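Local coordinates for protein putative N-acetylmuramoyl-L-alanine amidase,autolysin cwp6 (Peptoclostridium difficile, PDB 5J72) that probably cleaves the amide bond between N-acetylmuramic acid and L-alanine in peptidoglycan as a zinc-dependent autolysin, held at the cell wall by CWB2 domains, at residues N71-L75 and K102-Q108; A130-A136 and T414-D420. All blocks are in the same frame, centred on the assembly; numbering follows the deposited sequence.

Contact 1 (N71-L75 and K102-Q108); sequences NVWEL and KDYDVTQ
The indole of Trp73 meets the end of the Gln108 side chain edge-on, the two planes 37° apart, and its NE1 gives a hydrogen bond of 2.8 Å to Gln108 OE1. OE1 lies near the indole plane, but NE1 stands 42° out of the amide plane. Gln108 reaches the ring because CG is anti to its backbone N (chi1 -178°) and the chain runs on extended; Lys65 O holds NE2, fixing the amide's flip. Tyr63, Met42, Leu44 and Cys39 touch the large ring, while its polar edge has the glutamine oxygen. Antiparallel pairing joins strands 72-82 and 106-113 of the N-terminal domain: in the hydrogen-bonded pair, Trp73 N meets Val106 O at 2.8 Å and Val106 N meets Trp73 O at 3.1 Å. Beside the non-hydrogen-bonded pair Val72-Thr107, Val72 CG1 packs on Asp105 CB at 3.6 Å. Lys102 NZ forms a salt bridge with Asp105 OD2 at 2.6 Å, from the syn side, and a weaker one with Glu74 OE2 at 3.1 Å. Two waters also span the strands, joining Trp73 O to Tyr104 O and Leu75 N to Asp105 OD1. One ammonium between two carboxylates probably offsets their repulsion, while an uncharged amide satisfies the buried indole N-H.

Contact 2 (A130-A136 and T414-D420); sequences APVKKLA and TVYQIGD
Lys133 N gives the shortest polar bond between the strands, 2.7 Å to Val415 O, and the same oxygen also takes a CA-H...O contact from Val132. Parallel pairing continues with Gln417 N to Lys133 O at 2.8 Å and Leu135 N to Gln417 O at 2.8 Å, then closes with Gly419 N on Leu135 O. Beyond the strand end, Ala136 CB lies 3.3 Å from Gly419 C; its small methyl suits so close a fit. Glycine suits position 419 because at its positive phi (80°) a CB would jam against the preceding carbonyl oxygen. Lys134, fully extended with CG anti to the backbone N (chi1 -176°), crosses the Gln417 amide with its CD and CE methylenes. Its NZ then forms a salt bridge of 2.8 Å with Asp420 OD2, which offers its anti lone pair. A long aliphatic chain with a charged end thus packs on the amide and still meets a carboxylate at the solvent-facing end of the strands. On the other side of the sheet Leu135 CD1 meets Tyr416 CD1 at 3.7 Å, and Lys133 CB and CG lie by the same ring. Strand 128-135 adds in parallel beside 411-418, followed by 362-370 and 391-394, taking the fourth place that 232-236 and 334-341 hold in the other CWB2 sheets; helices 140-151 and 375-387 cover the Leu135 face, helix 424-433 the Val415 face.

In the fold
Strand 106-113 of contact 1 pairs antiparallel with strand 128-135 of contact 2, so the two contacts, with centres about 18 Å apart, are connected through neighbouring strands. Contact 1 spans a shorter stretch of chain and lies within the N-terminal domain, toward the periphery of the chain; contact 2 joins segments 278 residues apart, closer to the chain's centre and more buried. It joins strand 128-135 to strand 411-418 of the third CWB2 domain. The chemistry follows the place: antiparallel pairing with waters and a three-residue charge network in contact 1, parallel pairing between helices, with a single salt bridge at its exposed end, in contact 2.

Contact 1 (N71-L75 and K102-Q108)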
loop_
_atom_site.group_PDB
_atom_site.type_symbol
_atom_site.label_atom_id
_atom_site.label_comp_id
_atom_site.label_asym_id
_atom_site.label_seq_id
_atom_site.Cartn_x
_atom_site.Cartn_y
_atom_site.Cartn_z
ATOM N N ASN A 71 -10.219 0.180 28.461
ATOM C CA ASN A 71 -10.409 0.610 27.081
ATOM C C ASN A 71 -10.914 -0.523 26.208
ATOM O O ASN A 71 -10.623 -0.569 24.984
ATOM C CB ASN A 71 -9.063 1.184 26.500
ATOM C CG ASN A 71 -7.990 0.119 26.280
ATOM O OD1 ASN A 71 -8.006 -0.959 26.886
ATOM N ND2 ASN A 71 -7.028 0.336 25.357
ATOM N N VAL A 72 -11.694 -1.430 26.805
ATOM C CA VAL A 72 -12.272 -2.514 25.982
ATOM C C VAL A 72 -13.793 -2.448 26.139
ATOM O O VAL A 72 -14.296 -2.528 27.281
ATOM C CB VAL A 72 -11.757 -3.896 26.426
ATOM C CG1 VAL A 72 -12.474 -4.986 25.584
ATOM C CG2 VAL A 72 -10.219 -3.972 26.237
ATOM N N TRP A 73 -14.510 -2.286 25.039
ATOM C CA TRP A 73 -15.950 -2.249 25.031
ATOM C C TRP A 73 -16.457 -3.681 25.028
ATOM O O TRP A 73 -16.083 -4.444 24.134
ATOM C CB TRP A 73 -16.438 -1.542 23.752
ATOM C CG TRP A 73 -16.100 -0.124 23.736
ATOM C CD1 TRP A 73 -15.124 0.492 22.994
ATOM C CD2 TRP A 73 -16.684 0.903 24.569
ATOM N NE1 TRP A 73 -15.045 1.834 23.351
ATOM C CE2 TRP A 73 -16.001 2.109 24.307
ATOM C CE3 TRP A 73 -17.744 0.911 25.506
ATOM C CZ2 TRP A 73 -16.334 3.314 24.952
ATOM C CZ3 TRP A 73 -18.081 2.113 26.144
ATOM C CH2 TRP A 73 -17.379 3.290 25.870
ATOM N N GLU A 74 -17.305 -4.044 25.995
ATOM C CA GLU A 74 -17.808 -5.431 26.126
ATOM C C GLU A 74 -19.288 -5.436 25.908
ATOM O O GLU A 74 -20.013 -4.620 26.487
ATOM C CB GLU A 74 -17.509 -5.947 27.553
ATOM C CG GLU A 74 -15.986 -6.004 27.739
ATOM C CD GLU A 74 -15.537 -6.630 29.083
ATOM O OE1 GLU A 74 -16.297 -7.328 29.697
ATOM O OE2 GLU A 74 -14.405 -6.387 29.491
ATOM N N LEU A 75 -19.762 -6.335 25.066
ATOM C CA LEU A 75 -21.200 -6.379 24.758
ATOM C C LEU A 75 -21.998 -6.871 25.978
ATOM O O LEU A 75 -21.654 -7.904 26.554
ATOM C CB LEU A 75 -21.418 -7.414 23.586
ATOM C CG LEU A 75 -22.909 -7.574 23.191
ATOM C CD1 LEU A 75 -23.575 -6.320 22.662
ATOM C CD2 LEU A 75 -22.956 -8.728 22.121
ATOM N N LYS A 102 -16.802 -12.535 24.806
ATOM C CA LYS A 102 -15.522 -11.948 24.617
ATOM C C LYS A 102 -15.123 -11.912 23.136
ATOM O O LYS A 102 -14.234 -11.121 22.765
ATOM C CB LYS A 102 -14.430 -12.707 25.385
ATOM C CG LYS A 102 -14.409 -12.325 26.901
ATOM C CD LYS A 102 -13.306 -11.249 27.274
ATOM C CE LYS A 102 -13.847 -10.140 28.201
ATOM N NZ LYS A 102 -13.056 -8.826 28.155
ATOM N N ASP A 103 -15.738 -12.752 22.312
ATOM C CA ASP A 103 -15.383 -12.690 20.887
ATOM C C ASP A 103 -15.750 -11.316 20.273
ATOM O O ASP A 103 -15.270 -11.001 19.159
ATOM C CB ASP A 103 -16.220 -13.697 20.087
ATOM C CG ASP A 103 -15.913 -15.135 20.406
ATOM O OD1 ASP A 103 -16.686 -15.995 19.989
ATOM O OD2 ASP A 103 -14.894 -15.398 21.084
ATOM N N TYR A 104 -16.607 -10.525 20.934
ATOM C CA TYR A 104 -17.001 -9.230 20.361
ATOM C C TYR A 104 -16.303 -8.030 21.044
ATOM O O TYR A 104 -16.636 -6.902 20.728
ATOM C CB TYR A 104 -18.538 -9.036 20.450
ATOM C CG TYR A 104 -19.203 -10.248 19.863
ATOM C CD1 TYR A 104 -19.760 -11.227 20.689
ATOM C CD2 TYR A 104 -19.152 -10.502 18.482
ATOM C CE1 TYR A 104 -20.227 -12.430 20.174
ATOM C CE2 TYR A 104 -19.613 -11.724 17.954
ATOM C CZ TYR A 104 -20.138 -12.680 18.817
ATOM O OH TYR A 104 -20.490 -13.933 18.386
ATOM N N ASP A 105 -15.353 -8.266 21.938
ATOM C CA ASP A 105 -14.691 -7.118 22.626
ATOM C C ASP A 105 -13.978 -6.221 21.631
ATOM O O ASP A 105 -13.294 -6.736 20.730
ATOM C CB ASP A 105 -13.611 -7.679 23.539
ATOM C CG ASP A 105 -14.145 -8.284 24.819
ATOM O OD1 ASP A 105 -15.367 -8.255 25.037
ATOM O OD2 ASP A 105 -13.348 -8.786 25.585
ATOM N N VAL A 106 -14.090 -4.917 21.780
ATOM C CA VAL A 106 -13.452 -3.980 20.851
ATOM C C VAL A 106 -12.539 -3.096 21.641
ATOM O O VAL A 106 -13.005 -2.532 22.653
ATOM C CB VAL A 106 -14.564 -3.171 20.120
ATOM C CG1 VAL A 106 -13.939 -2.007 19.349
ATOM C CG2 VAL A 106 -15.340 -4.114 19.177
ATOM N N THR A 107 -11.244 -3.016 21.253
ATOM C CA THR A 107 -10.288 -2.213 21.999
ATOM C C THR A 107 -10.191 -0.813 21.405
ATOM O O THR A 107 -9.978 -0.643 20.182
ATOM C CB THR A 107 -8.915 -2.923 21.974
ATOM O OG1 THR A 107 -9.088 -4.220 22.517
ATOM C CG2 THR A 107 -7.882 -2.171 22.795
ATOM N N GLN A 108 -10.339 0.200 22.260
ATOM C CA GLN A 108 -10.234 1.601 21.827
ATOM C C GLN A 108 -8.880 2.112 22.251
ATOM O O GLN A 108 -8.609 2.365 23.437
ATOM C CB GLN A 108 -11.363 2.445 22.456
ATOM C CG GLN A 108 -11.335 3.906 21.993
ATOM C CD GLN A 108 -12.653 4.559 22.366
ATOM O OE1 GLN A 108 -13.721 3.986 22.187
ATOM N NE2 GLN A 108 -12.605 5.831 22.829
HETATM O O HOH W 1 -17.545 -4.642 21.823
HETATM O O HOH W 2 -16.783 -9.567 27.096
HETATM O O HOH W 3 -17.793 -8.142 23.981
#

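Contact 2 (A130-A136 and T414-D420)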
loop_
_atom_site.group_PDB
_atom_site.type_symbol
_atom_site.label_atom_id
_atom_site.label_comp_id
_atom_site.label_asym_id
_atom_site.label_seq_id
_atom_site.Cartn_x
_atom_site.Cartn_y
_atom_site.Cartn_z
ATOM N N ALA A 130 -0.042 7.169 15.431
ATOM C CA ALA A 130 -1.292 6.393 15.416
ATOM C C ALA A 130 -1.022 5.102 16.097
ATOM O O ALA A 130 0.084 4.563 16.004
ATOM C CB ALA A 130 -1.726 6.159 13.962
ATOM N N PRO A 131 -1.984 4.529 16.855
ATOM C CA PRO A 131 -1.683 3.250 17.515
ATOM C C PRO A 131 -1.390 2.107 16.492
ATOM O O PRO A 131 -2.025 2.058 15.432
ATOM C CB PRO A 131 -2.979 2.964 18.329
ATOM C CG PRO A 131 -4.081 3.760 17.568
ATOM C CD PRO A 131 -3.328 5.030 17.184
ATOM N N VAL A 132 -0.473 1.214 16.831
ATOM C CA VAL A 132 -0.099 0.124 15.944
ATOM C C VAL A 132 -0.594 -1.181 16.502
ATOM O O VAL A 132 -0.346 -1.498 17.680
ATOM C CB VAL A 132 1.447 0.139 15.847
ATOM C CG1 VAL A 132 2.011 -1.093 15.148
ATOM C CG2 VAL A 132 1.906 1.406 15.126
ATOM N N LYS A 133 -1.286 -1.971 15.664
ATOM C CA LYS A 133 -1.709 -3.312 16.090
ATOM C C LYS A 133 -0.842 -4.293 15.294
ATOM O O LYS A 133 -0.922 -4.314 14.068
ATOM C CB LYS A 133 -3.215 -3.467 15.797
ATOM C CG LYS A 133 -3.659 -4.928 15.997
ATOM C CD LYS A 133 -3.909 -5.209 17.465
ATOM C CE LYS A 133 -4.318 -6.670 17.675
ATOM N NZ LYS A 133 -4.300 -6.997 19.114
ATOM N N LYS A 134 -0.015 -5.094 15.931
ATOM C CA LYS A 134 0.846 -6.004 15.187
ATOM C C LYS A 134 0.190 -7.403 15.027
ATOM O O LYS A 134 -0.245 -7.980 16.008
ATOM C CB LYS A 134 2.189 -6.143 15.911
ATOM C CG LYS A 134 3.155 -7.000 15.132
ATOM C CD LYS A 134 4.533 -6.945 15.722
ATOM C CE LYS A 134 5.485 -7.673 14.809
ATOM N NZ LYS A 134 6.718 -8.044 15.533
ATOM N N LEU A 135 0.107 -7.915 13.799
ATOM C CA LEU A 135 -0.514 -9.232 13.503
ATOM C C LEU A 135 0.574 -10.045 12.896
ATOM O O LEU A 135 0.860 -9.930 11.692
ATOM C CB LEU A 135 -1.709 -9.050 12.490
ATOM C CG LEU A 135 -2.778 -8.084 13.010
ATOM C CD1 LEU A 135 -3.944 -7.870 11.899
ATOM C CD2 LEU A 135 -3.424 -8.649 14.370
ATOM N N ALA A 136 1.215 -10.885 13.698
ATOM C CA ALA A 136 2.345 -11.601 13.146
ATOM C C ALA A 136 2.731 -12.787 13.970
ATOM O O ALA A 136 2.490 -12.769 15.181
ATOM C CB ALA A 136 3.548 -10.650 13.145
ATOM N N THR A 414 -5.893 3.604 12.733
ATOM C CA THR A 414 -5.122 2.495 13.249
ATOM C C THR A 414 -4.136 1.980 12.198
ATOM O O THR A 414 -4.518 1.882 11.015
ATOM C CB THR A 414 -6.076 1.311 13.592
ATOM O OG1 THR A 414 -7.095 1.807 14.486
ATOM C CG2 THR A 414 -5.355 0.129 14.226
ATOM N N VAL A 415 -2.954 1.602 12.625
ATOM C CA VAL A 415 -1.978 1.080 11.704
ATOM C C VAL A 415 -1.796 -0.351 12.085
ATOM O O VAL A 415 -1.533 -0.670 13.254
ATOM C CB VAL A 415 -0.627 1.849 11.821
ATOM C CG1 VAL A 415 0.464 1.138 10.997
ATOM C CG2 VAL A 415 -0.793 3.283 11.384
ATOM N N TYR A 416 -1.964 -1.278 11.128
ATOM C CA TYR A 416 -1.729 -2.651 11.442
ATOM C C TYR A 416 -0.419 -3.076 10.884
ATOM O O TYR A 416 -0.196 -2.884 9.682
ATOM C CB TYR A 416 -2.791 -3.565 10.801
ATOM C CG TYR A 416 -4.166 -3.367 11.394
ATOM C CD1 TYR A 416 -4.686 -4.269 12.298
ATOM C CD2 TYR A 416 -4.960 -2.292 11.013
ATOM C CE1 TYR A 416 -5.996 -4.107 12.821
ATOM C CE2 TYR A 416 -6.250 -2.128 11.521
ATOM C CZ TYR A 416 -6.754 -3.039 12.420
ATOM O OH TYR A 416 -8.052 -2.813 12.878
ATOM N N GLN A 417 0.437 -3.647 11.681
ATOM C CA GLN A 417 1.725 -4.128 11.183
ATOM C C GLN A 417 1.598 -5.618 10.901
ATOM O O GLN A 417 1.374 -6.442 11.790
ATOM C CB GLN A 417 2.816 -3.888 12.241
ATOM C CG GLN A 417 4.119 -4.570 11.916
ATOM C CD GLN A 417 5.158 -4.195 13.007
ATOM O OE1 GLN A 417 4.840 -3.462 13.935
ATOM N NE2 GLN A 417 6.407 -4.678 12.877
ATOM N N ILE A 418 1.740 -5.985 9.638
ATOM C CA ILE A 418 1.610 -7.378 9.218
ATOM C C ILE A 418 2.921 -8.105 9.179
ATOM O O ILE A 418 3.858 -7.669 8.506
ATOM C CB ILE A 418 0.989 -7.418 7.785
ATOM C CG1 ILE A 418 -0.295 -6.551 7.717
ATOM C CG2 ILE A 418 0.717 -8.884 7.380
ATOM C CD1 ILE A 418 -1.402 -7.015 8.724
ATOM N N GLY A 419 3.016 -9.210 9.873
ATOM C CA GLY A 419 4.234 -9.964 9.817
ATOM C C GLY A 419 5.304 -9.378 10.721
ATOM O O GLY A 419 5.229 -8.290 11.244
ATOM N N ASP A 420 6.324 -10.193 10.900
ATOM C CA ASP A 420 7.472 -9.855 11.714
ATOM C C ASP A 420 8.705 -9.559 10.804
ATOM O O ASP A 420 8.869 -10.201 9.765
ATOM C CB ASP A 420 7.808 -11.065 12.590
ATOM C CG ASP A 420 8.873 -10.694 13.587
ATOM O OD1 ASP A 420 9.949 -11.306 13.547
ATOM O OD2 ASP A 420 8.626 -9.766 14.401
#